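Beta-galactosidase (Geobacillus stearothermophilus, PDB 4OIF) probably catalyses the hydrolysis of terminal non-reducing beta-D-galactose residues from beta-D-galactosides, as a zinc-binding, trimeric member of glycosyl hydrolase family 42. Local coordinates at residues V413-D418 with I472-Y477; L442-R447 with L598-H603. All blocks are in the same frame, centred on the assembly; numbering follows the deposited sequence.

Interaction 1 (V413-D418 with I472-Y477)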
ATOM      1  N   VAL A 413       0.691 -23.343  35.646  1.00  9.83           N
ATOM      2  CA  VAL A 413       1.132 -22.082  35.075  1.00 16.89           C
ATOM      3  C   VAL A 413       0.062 -21.526  34.160  1.00 16.46           C
ATOM      4  O   VAL A 413      -0.486 -22.230  33.304  1.00 10.42           O
ATOM      5  CB  VAL A 413       2.457 -22.228  34.288  1.00 12.53           C
ATOM      6  CG1 VAL A 413       2.932 -20.878  33.800  1.00  7.35           C
ATOM      7  CG2 VAL A 413       3.518 -22.865  35.165  1.00 10.90           C
ATOM      8  N   ALA A 414      -0.232 -20.246  34.357  1.00 13.68           N
ATOM      9  CA  ALA A 414      -1.224 -19.567  33.558  1.00 10.08           C
ATOM     10  C   ALA A 414      -0.622 -18.325  32.914  1.00 11.73           C
ATOM     11  O   ALA A 414       0.167 -17.626  33.539  1.00  6.98           O
ATOM     12  CB  ALA A 414      -2.429 -19.204  34.414  1.00 11.34           C
ATOM     13  N   ILE A 415      -0.985 -18.079  31.656  1.00  9.92           N
ATOM     14  CA  ILE A 415      -0.712 -16.809  30.988  1.00  7.53           C
ATOM     15  C   ILE A 415      -2.038 -16.062  30.741  1.00  8.89           C
ATOM     16  O   ILE A 415      -2.946 -16.578  30.104  1.00 10.54           O
ATOM     17  CB  ILE A 415       0.023 -17.019  29.657  1.00 10.06           C
ATOM     18  CG1 ILE A 415       1.378 -17.678  29.896  1.00  8.72           C
ATOM     19  CG2 ILE A 415       0.163 -15.689  28.903  1.00  8.66           C
ATOM     20  CD1 ILE A 415       2.202 -17.881  28.626  1.00  5.64           C
ATOM     21  N   LEU A 416      -2.155 -14.852  31.262  1.00  6.97           N
ATOM     22  CA  LEU A 416      -3.389 -14.102  31.155  1.00  8.66           C
ATOM     23  C   LEU A 416      -3.423 -13.294  29.855  1.00 13.50           C
ATOM     24  O   LEU A 416      -2.508 -12.527  29.554  1.00  7.20           O
ATOM     25  CB  LEU A 416      -3.558 -13.194  32.378  1.00  5.13           C
ATOM     26  CG  LEU A 416      -4.729 -12.214  32.434  1.00  6.35           C
ATOM     27  CD1 LEU A 416      -6.042 -12.930  32.388  1.00  7.31           C
ATOM     28  CD2 LEU A 416      -4.627 -11.356  33.696  1.00 10.34           C
ATOM     29  N   TYR A 417      -4.481 -13.516  29.083  1.00 11.08           N
ATOM     30  CA  TYR A 417      -4.738 -12.814  27.842  1.00  6.25           C
ATOM     31  C   TYR A 417      -6.095 -12.113  27.942  1.00 12.97           C
ATOM     32  O   TYR A 417      -7.015 -12.633  28.570  1.00  5.81           O
ATOM     33  CB  TYR A 417      -4.724 -13.791  26.672  1.00 12.80           C
ATOM     34  CG  TYR A 417      -5.173 -13.193  25.362  1.00 15.18           C
ATOM     35  CD1 TYR A 417      -4.340 -12.339  24.653  1.00 14.58           C
ATOM     36  CD2 TYR A 417      -6.422 -13.495  24.822  1.00 16.31           C
ATOM     37  CE1 TYR A 417      -4.730 -11.797  23.441  1.00 18.35           C
ATOM     38  CE2 TYR A 417      -6.828 -12.950  23.610  1.00 14.23           C
ATOM     39  CZ  TYR A 417      -5.968 -12.099  22.923  1.00 18.77           C
ATOM     40  OH  TYR A 417      -6.328 -11.529  21.719  1.00 16.06           O
ATOM     41  N   ASP A 418      -6.217 -10.935  27.336  1.00 12.14           N
ATOM     42  CA  ASP A 418      -7.474 -10.191  27.365  1.00 12.26           C
ATOM     43  C   ASP A 418      -7.757  -9.545  25.998  1.00 11.94           C
ATOM     44  O   ASP A 418      -6.951  -8.754  25.483  1.00 10.68           O
ATOM     45  CB  ASP A 418      -7.433  -9.138  28.476  1.00 11.57           C
ATOM     46  CG  ASP A 418      -8.780  -8.497  28.731  1.00  8.87           C
ATOM     47  OD1 ASP A 418      -9.617  -9.119  29.405  1.00 15.28           O
ATOM     48  OD2 ASP A 418      -9.001  -7.361  28.275  1.00 15.15           O
ATOM     49  N   ILE A 472       1.216 -15.248  34.672  1.00  9.52           N
ATOM     50  CA  ILE A 472       1.984 -14.352  33.827  1.00  7.23           C
ATOM     51  C   ILE A 472       1.039 -13.447  33.032  1.00 11.11           C
ATOM     52  O   ILE A 472       0.306 -13.911  32.169  1.00 10.89           O
ATOM     53  CB  ILE A 472       2.899 -15.165  32.875  1.00  8.65           C
ATOM     54  CG1 ILE A 472       3.891 -15.994  33.696  1.00  9.36           C
ATOM     55  CG2 ILE A 472       3.623 -14.263  31.872  1.00  5.71           C
ATOM     56  CD1 ILE A 472       4.644 -17.038  32.892  1.00 10.23           C
ATOM     57  N   ALA A 473       1.051 -12.154  33.335  1.00 11.95           N
ATOM     58  CA  ALA A 473       0.163 -11.193  32.676  1.00  8.89           C
ATOM     59  C   ALA A 473       0.943 -10.055  32.017  1.00  9.24           C
ATOM     60  O   ALA A 473       1.037  -8.964  32.570  1.00 13.65           O
ATOM     61  CB  ALA A 473      -0.829 -10.628  33.677  1.00  5.99           C
ATOM     62  N   PRO A 474       1.505 -10.303  30.829  1.00  7.29           N
ATOM     63  CA  PRO A 474       2.337  -9.288  30.171  1.00  6.23           C
ATOM     64  C   PRO A 474       1.515  -8.202  29.469  1.00 10.72           C
ATOM     65  O   PRO A 474       0.435  -8.500  28.932  1.00  5.64           O
ATOM     66  CB  PRO A 474       3.133 -10.098  29.141  1.00  3.79           C
ATOM     67  CG  PRO A 474       2.845 -11.534  29.438  1.00 11.81           C
ATOM     68  CD  PRO A 474       1.522 -11.581  30.111  1.00  6.01           C
ATOM     69  N   MET A 475       2.036  -6.973  29.457  1.00  7.06           N
ATOM     70  CA  MET A 475       1.408  -5.865  28.727  1.00 12.24           C
ATOM     71  C   MET A 475      -0.100  -5.784  28.959  1.00 11.03           C
ATOM     72  O   MET A 475      -0.880  -5.714  28.005  1.00  5.80           O
ATOM     73  CB  MET A 475       1.674  -5.991  27.229  1.00  4.12           C
ATOM     74  CG  MET A 475       3.132  -6.034  26.881  1.00  7.25           C
ATOM     75  SD  MET A 475       3.385  -6.133  25.101  1.00 13.63           S
ATOM     76  CE  MET A 475       2.791  -4.509  24.646  1.00  9.07           C
ATOM     77  N   LEU A 476      -0.503  -5.835  30.224  1.00 12.52           N
ATOM     78  CA  LEU A 476      -1.913  -5.745  30.567  1.00  8.78           C
ATOM     79  C   LEU A 476      -2.288  -4.277  30.653  1.00  9.10           C
ATOM     80  O   LEU A 476      -2.699  -3.794  31.709  1.00  6.68           O
ATOM     81  CB  LEU A 476      -2.202  -6.463  31.881  1.00  6.41           C
ATOM     82  CG  LEU A 476      -3.693  -6.712  32.143  1.00  8.95           C
ATOM     83  CD1 LEU A 476      -4.297  -7.577  31.050  1.00  5.36           C
ATOM     84  CD2 LEU A 476      -3.889  -7.341  33.509  1.00  6.09           C
ATOM     85  N   TYR A 477      -2.116  -3.589  29.523  1.00  9.52           N
ATOM     86  CA  TYR A 477      -2.318  -2.150  29.378  1.00  6.79           C
ATOM     87  C   TYR A 477      -3.664  -1.703  29.928  1.00  5.09           C
ATOM     88  O   TYR A 477      -3.736  -0.795  30.741  1.00  5.66           O
ATOM     89  CB  TYR A 477      -2.160  -1.791  27.900  1.00  9.84           C
ATOM     90  CG  TYR A 477      -2.789  -0.505  27.409  1.00 10.44           C
ATOM     91  CD1 TYR A 477      -2.105   0.704  27.484  1.00  9.22           C
ATOM     92  CD2 TYR A 477      -4.044  -0.511  26.800  1.00 10.08           C
ATOM     93  CE1 TYR A 477      -2.668   1.882  27.008  1.00  4.00           C
ATOM     94  CE2 TYR A 477      -4.613   0.658  26.315  1.00  5.42           C
ATOM     95  CZ  TYR A 477      -3.918   1.852  26.426  1.00  5.51           C
ATOM     96  OH  TYR A 477      -4.481   3.022  25.963  1.00  9.04           O
TER
HETATM   97  O   HOH W   1      -1.914  -9.807  29.267  1.00  7.06           O
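A414 and L416 hold I472 between them through two backbone hydrogen bonds. I472 N donates to A414 O at 2.8 Å, and I472 O accepts from L416 N. The CA of I415 also approaches I472 O, a CA-H...O contact. I415 and I472 pair in parallel, with both side chains on the same face of the sheet, where I415 CG1 lies 4.2 Å from I472 CB. Helix 438-451 packs on this face through Y446 and F449. Strands 413-416 and 470-473 are neighbours in the parallel part of a mixed sheet. The strand order 456-459, 413-416, 470-473, 496-500 is that of a flavodoxin-like alpha/beta fold, in keeping with the glutaminase-like clan of the trimerisation domain. L416 reaches the other face. Its CB sits 4.0 Å from A473 CB and is also near I472 O. CG is anti to the backbone N (chi1 175°), and from it CD2 runs on to A473 CB at 3.9 Å. The same methyl meets L476 CD2 at 4.1 Å. M499 of strand 496-500 touches A473 and L476 on this side. Past the bridge, a water donates to L416 O and P474 O. L476 is the centre of an inverse gamma turn, and its CD1 lies 4.3 Å from D418 CB. The carboxylate of D418 caps helix 419-427 at N421 N and makes a salt bridge with K461.

Interaction 2 (L442-R447 with L598-H603)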
ATOM      1  N   LEU A 442       3.072 -12.348  24.498  1.00 11.04           N
ATOM      2  CA  LEU A 442       2.622 -13.481  25.303  1.00  9.48           C
ATOM      3  C   LEU A 442       3.319 -14.783  24.874  1.00 15.18           C
ATOM      4  O   LEU A 442       3.842 -15.514  25.724  1.00 10.60           O
ATOM      5  CB  LEU A 442       1.120 -13.644  25.221  1.00  8.99           C
ATOM      6  CG  LEU A 442       0.375 -12.863  26.288  1.00 11.20           C
ATOM      7  CD1 LEU A 442       0.612 -11.372  26.129  1.00  4.90           C
ATOM      8  CD2 LEU A 442      -1.101 -13.198  26.183  1.00  8.87           C
ATOM      9  N   VAL A 443       3.362 -15.048  23.566  1.00 11.02           N
ATOM     10  CA  VAL A 443       4.058 -16.243  23.080  1.00  8.46           C
ATOM     11  C   VAL A 443       5.543 -16.260  23.513  1.00  6.72           C
ATOM     12  O   VAL A 443       6.106 -17.320  23.815  1.00  4.78           O
ATOM     13  CB  VAL A 443       3.942 -16.362  21.548  1.00  5.78           C
ATOM     14  CG1 VAL A 443       4.690 -17.572  21.044  1.00  5.07           C
ATOM     15  CG2 VAL A 443       2.498 -16.459  21.148  1.00 11.34           C
ATOM     16  N   GLN A 444       6.165 -15.087  23.569  1.00  9.87           N
ATOM     17  CA  GLN A 444       7.537 -14.991  24.071  1.00 12.62           C
ATOM     18  C   GLN A 444       7.616 -15.465  25.512  1.00 16.54           C
ATOM     19  O   GLN A 444       8.604 -16.085  25.922  1.00 13.52           O
ATOM     20  CB  GLN A 444       8.082 -13.563  23.984  1.00  8.92           C
ATOM     21  CG  GLN A 444       8.357 -13.104  22.582  1.00 15.33           C
ATOM     22  CD  GLN A 444       8.682 -14.270  21.681  1.00 32.24           C
ATOM     23  OE1 GLN A 444       9.740 -14.900  21.815  1.00 31.31           O
ATOM     24  NE2 GLN A 444       7.765 -14.583  20.762  1.00 26.93           N
ATOM     25  N   HIS A 445       6.583 -15.175  26.293  1.00 11.36           N
ATOM     26  CA  HIS A 445       6.650 -15.619  27.684  1.00 12.53           C
ATOM     27  C   HIS A 445       6.280 -17.101  27.842  1.00 15.62           C
ATOM     28  O   HIS A 445       6.735 -17.780  28.762  1.00 14.69           O
ATOM     29  CB  HIS A 445       5.792 -14.703  28.544  1.00  8.15           C
ATOM     30  CG  HIS A 445       6.397 -13.344  28.707  1.00 14.11           C
ATOM     31  ND1 HIS A 445       7.005 -12.934  29.873  1.00  5.81           N
ATOM     32  CD2 HIS A 445       6.567 -12.337  27.816  1.00  8.31           C
ATOM     33  CE1 HIS A 445       7.483 -11.714  29.708  1.00  7.53           C
ATOM     34  NE2 HIS A 445       7.231 -11.329  28.470  1.00  6.53           N
ATOM     35  N   TYR A 446       5.499 -17.602  26.902  1.00  7.57           N
ATOM     36  CA  TYR A 446       5.183 -19.016  26.816  1.00  9.37           C
ATOM     37  C   TYR A 446       6.418 -19.850  26.476  1.00 11.54           C
ATOM     38  O   TYR A 446       6.574 -20.973  26.966  1.00  8.23           O
ATOM     39  CB  TYR A 446       4.099 -19.186  25.759  1.00 10.58           C
ATOM     40  CG  TYR A 446       3.568 -20.570  25.463  1.00  9.08           C
ATOM     41  CD1 TYR A 446       2.631 -21.164  26.294  1.00  7.35           C
ATOM     42  CD2 TYR A 446       3.915 -21.229  24.285  1.00  8.31           C
ATOM     43  CE1 TYR A 446       2.093 -22.406  25.995  1.00  4.84           C
ATOM     44  CE2 TYR A 446       3.377 -22.471  23.967  1.00  8.45           C
ATOM     45  CZ  TYR A 446       2.460 -23.057  24.829  1.00 13.16           C
ATOM     46  OH  TYR A 446       1.916 -24.299  24.529  1.00  8.12           O
ATOM     47  N   ARG A 447       7.290 -19.287  25.637  1.00 12.76           N
ATOM     48  CA  ARG A 447       8.404 -20.033  25.050  1.00 10.83           C
ATOM     49  C   ARG A 447       9.214 -20.917  26.030  1.00 13.28           C
ATOM     50  O   ARG A 447       9.402 -22.096  25.760  1.00 10.16           O
ATOM     51  CB  ARG A 447       9.361 -19.079  24.318  1.00  9.13           C
ATOM     52  CG  ARG A 447      10.592 -19.792  23.755  1.00  7.86           C
ATOM     53  CD  ARG A 447      11.659 -18.827  23.296  1.00  9.43           C
ATOM     54  NE  ARG A 447      11.156 -17.962  22.236  1.00 18.04           N
ATOM     55  CZ  ARG A 447      11.044 -18.345  20.967  1.00 27.06           C
ATOM     56  NH1 ARG A 447      11.406 -19.572  20.609  1.00 24.52           N
ATOM     57  NH2 ARG A 447      10.574 -17.504  20.054  1.00 37.74           N
ATOM     58  N   LEU A 598      13.084  -8.165  26.428  1.00  9.75           N
ATOM     59  CA  LEU A 598      14.417  -8.735  26.429  1.00 10.60           C
ATOM     60  C   LEU A 598      14.469  -9.999  25.578  1.00  8.96           C
ATOM     61  O   LEU A 598      13.455 -10.674  25.400  1.00  8.80           O
ATOM     62  CB  LEU A 598      14.850  -9.013  27.874  1.00 11.31           C
ATOM     63  CG  LEU A 598      14.856  -7.773  28.787  1.00  7.86           C
ATOM     64  CD1 LEU A 598      15.241  -8.134  30.198  1.00  9.97           C
ATOM     65  CD2 LEU A 598      15.803  -6.730  28.265  1.00 10.08           C
ATOM     66  N   GLU A 599      15.648 -10.298  25.039  1.00 10.04           N
ATOM     67  CA  GLU A 599      15.867 -11.504  24.233  1.00  9.55           C
ATOM     68  C   GLU A 599      15.394 -12.797  24.909  1.00  7.11           C
ATOM     69  O   GLU A 599      15.175 -12.838  26.121  1.00  9.24           O
ATOM     70  CB  GLU A 599      17.344 -11.632  23.899  1.00  6.27           C
ATOM     71  CG  GLU A 599      18.230 -11.654  25.137  1.00 15.83           C
ATOM     72  CD  GLU A 599      19.676 -11.936  24.797  1.00 16.11           C
ATOM     73  OE1 GLU A 599      20.541 -11.092  25.123  1.00 10.51           O
ATOM     74  OE2 GLU A 599      19.944 -13.000  24.203  1.00 13.56           O
ATOM     75  N   ASP A 600      15.240 -13.847  24.108  1.00 10.70           N
ATOM     76  CA  ASP A 600      14.742 -15.150  24.563  1.00 12.39           C
ATOM     77  C   ASP A 600      15.448 -15.715  25.799  1.00  9.42           C
ATOM     78  O   ASP A 600      14.813 -16.258  26.721  1.00  8.29           O
ATOM     79  CB  ASP A 600      14.869 -16.159  23.428  1.00  9.21           C
ATOM     80  CG  ASP A 600      13.831 -15.960  22.345  1.00 12.92           C
ATOM     81  OD1 ASP A 600      12.734 -15.434  22.635  1.00 24.69           O
ATOM     82  OD2 ASP A 600      14.106 -16.363  21.199  1.00 21.56           O
ATOM     83  N   GLN A 601      16.766 -15.589  25.804  1.00  6.99           N
ATOM     84  CA  GLN A 601      17.578 -16.187  26.843  1.00  7.74           C
ATOM     85  C   GLN A 601      17.195 -15.620  28.197  1.00  9.48           C
ATOM     86  O   GLN A 601      17.237 -16.334  29.206  1.00  7.15           O
ATOM     87  CB  GLN A 601      19.072 -15.965  26.572  1.00 19.70           C
ATOM     88  CG  GLN A 601      19.976 -16.844  27.421  1.00 18.19           C
ATOM     89  CD  GLN A 601      19.628 -18.318  27.271  1.00 30.06           C
ATOM     90  OE1 GLN A 601      19.389 -18.798  26.159  1.00 22.18           O
ATOM     91  NE2 GLN A 601      19.569 -19.037  28.393  1.00 17.06           N
ATOM     92  N   PHE A 602      16.805 -14.346  28.225  1.00 11.78           N
ATOM     93  CA  PHE A 602      16.385 -13.749  29.492  1.00 10.09           C
ATOM     94  C   PHE A 602      15.202 -14.492  30.063  1.00  9.77           C
ATOM     95  O   PHE A 602      15.215 -14.859  31.231  1.00 13.33           O
ATOM     96  CB  PHE A 602      16.009 -12.274  29.376  1.00  7.48           C
ATOM     97  CG  PHE A 602      15.411 -11.724  30.652  1.00  9.58           C
ATOM     98  CD1 PHE A 602      16.223 -11.357  31.710  1.00 12.74           C
ATOM     99  CD2 PHE A 602      14.046 -11.621  30.811  1.00  7.14           C
ATOM    100  CE1 PHE A 602      15.679 -10.875  32.892  1.00 13.49           C
ATOM    101  CE2 PHE A 602      13.504 -11.140  31.994  1.00 10.56           C
ATOM    102  CZ  PHE A 602      14.322 -10.770  33.030  1.00  8.46           C
ATOM    103  N   HIS A 603      14.177 -14.701  29.244  1.00  7.79           N
ATOM    104  CA  HIS A 603      12.986 -15.385  29.723  1.00  9.42           C
ATOM    105  C   HIS A 603      13.326 -16.813  30.114  1.00 10.86           C
ATOM    106  O   HIS A 603      12.813 -17.327  31.117  1.00 11.19           O
ATOM    107  CB  HIS A 603      11.881 -15.345  28.667  1.00  5.93           C
ATOM    108  CG  HIS A 603      11.487 -13.952  28.290  1.00 10.59           C
ATOM    109  ND1 HIS A 603      11.622 -13.461  27.013  1.00 13.94           N
ATOM    110  CD2 HIS A 603      11.009 -12.931  29.038  1.00 15.13           C
ATOM    111  CE1 HIS A 603      11.230 -12.198  26.987  1.00  9.47           C
ATOM    112  NE2 HIS A 603      10.850 -11.852  28.202  1.00 11.52           N
TER
HETATM  113  O   HOH W   2      11.215 -15.799  25.012  1.00 15.59           O
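R447 and D600 meet where helix 438-451 packs against the first turn of helix 600-613, in the alpha/beta trimerisation domain. The charged contact is a salt bridge, R447 NE to D600 OD1 at 3.0 Å. The two groups are not coplanar: their planes are 47° apart, and D600 OD2 lies over one guanidinium face, offset toward the rim. R447 has a second acid, D298 of helix 296-312, at NH1. A leucine in place of R447 would probably cost D600 and D298 this cationic mate and leave two acceptors, Q444 OE1 and D600 OD1, close together with no positive charge from R447 to ease them.

Hydrogen bonds fix the guanidinium from its own helix. R447 NH2 donates to a lone pair of Q444 OE1 at 3.3 Å, in the carbonyl plane, and NE adds a weak bond to the same oxygen. Q444 OE1 is also 3.1 Å from D600 OD1. Both are acceptors, so this is no bond; the positive charge of R447 probably makes the closeness tolerable.

The aromatic contact is an edge-to-face pair of H445 and H603. The ring centroids are 4.5 Å apart and the planes stand at 50°. The edge of H603 turns to the H445 face, with CD2 over it. H445 ND1 is held by Y607 OH, one turn further along helix 600-613.

A water bridges the two helices beside the salt bridge. It donates to Q444 O and D600 OD1, and is also hydrogen-bonded to H603 ND1 at 3.1 Å.

In the fold
Interactions 1 and 2 lie in the trimerisation domain with centres 13 Å apart. Their segments alternate along the chain: 413-418, 442-447, 472-477, 598-603. Helix 438-451 joins the two. It packs on strand 413-416, where I415 CD1 lies 3.7 Å from Y446 CA, and its L442 reaches L416 O and the Y417 ring. Another flank, with Q444, H445 and R447, meets helix 600-613. That helix follows strand 597-598, an outermost strand of the sheet that holds both strands of interaction 1. Helices 438-451 and 600-613 thus pack side by side on one side of the sheet. Y477, at the end of interaction 1, touches K371 and F372 of the second subunit.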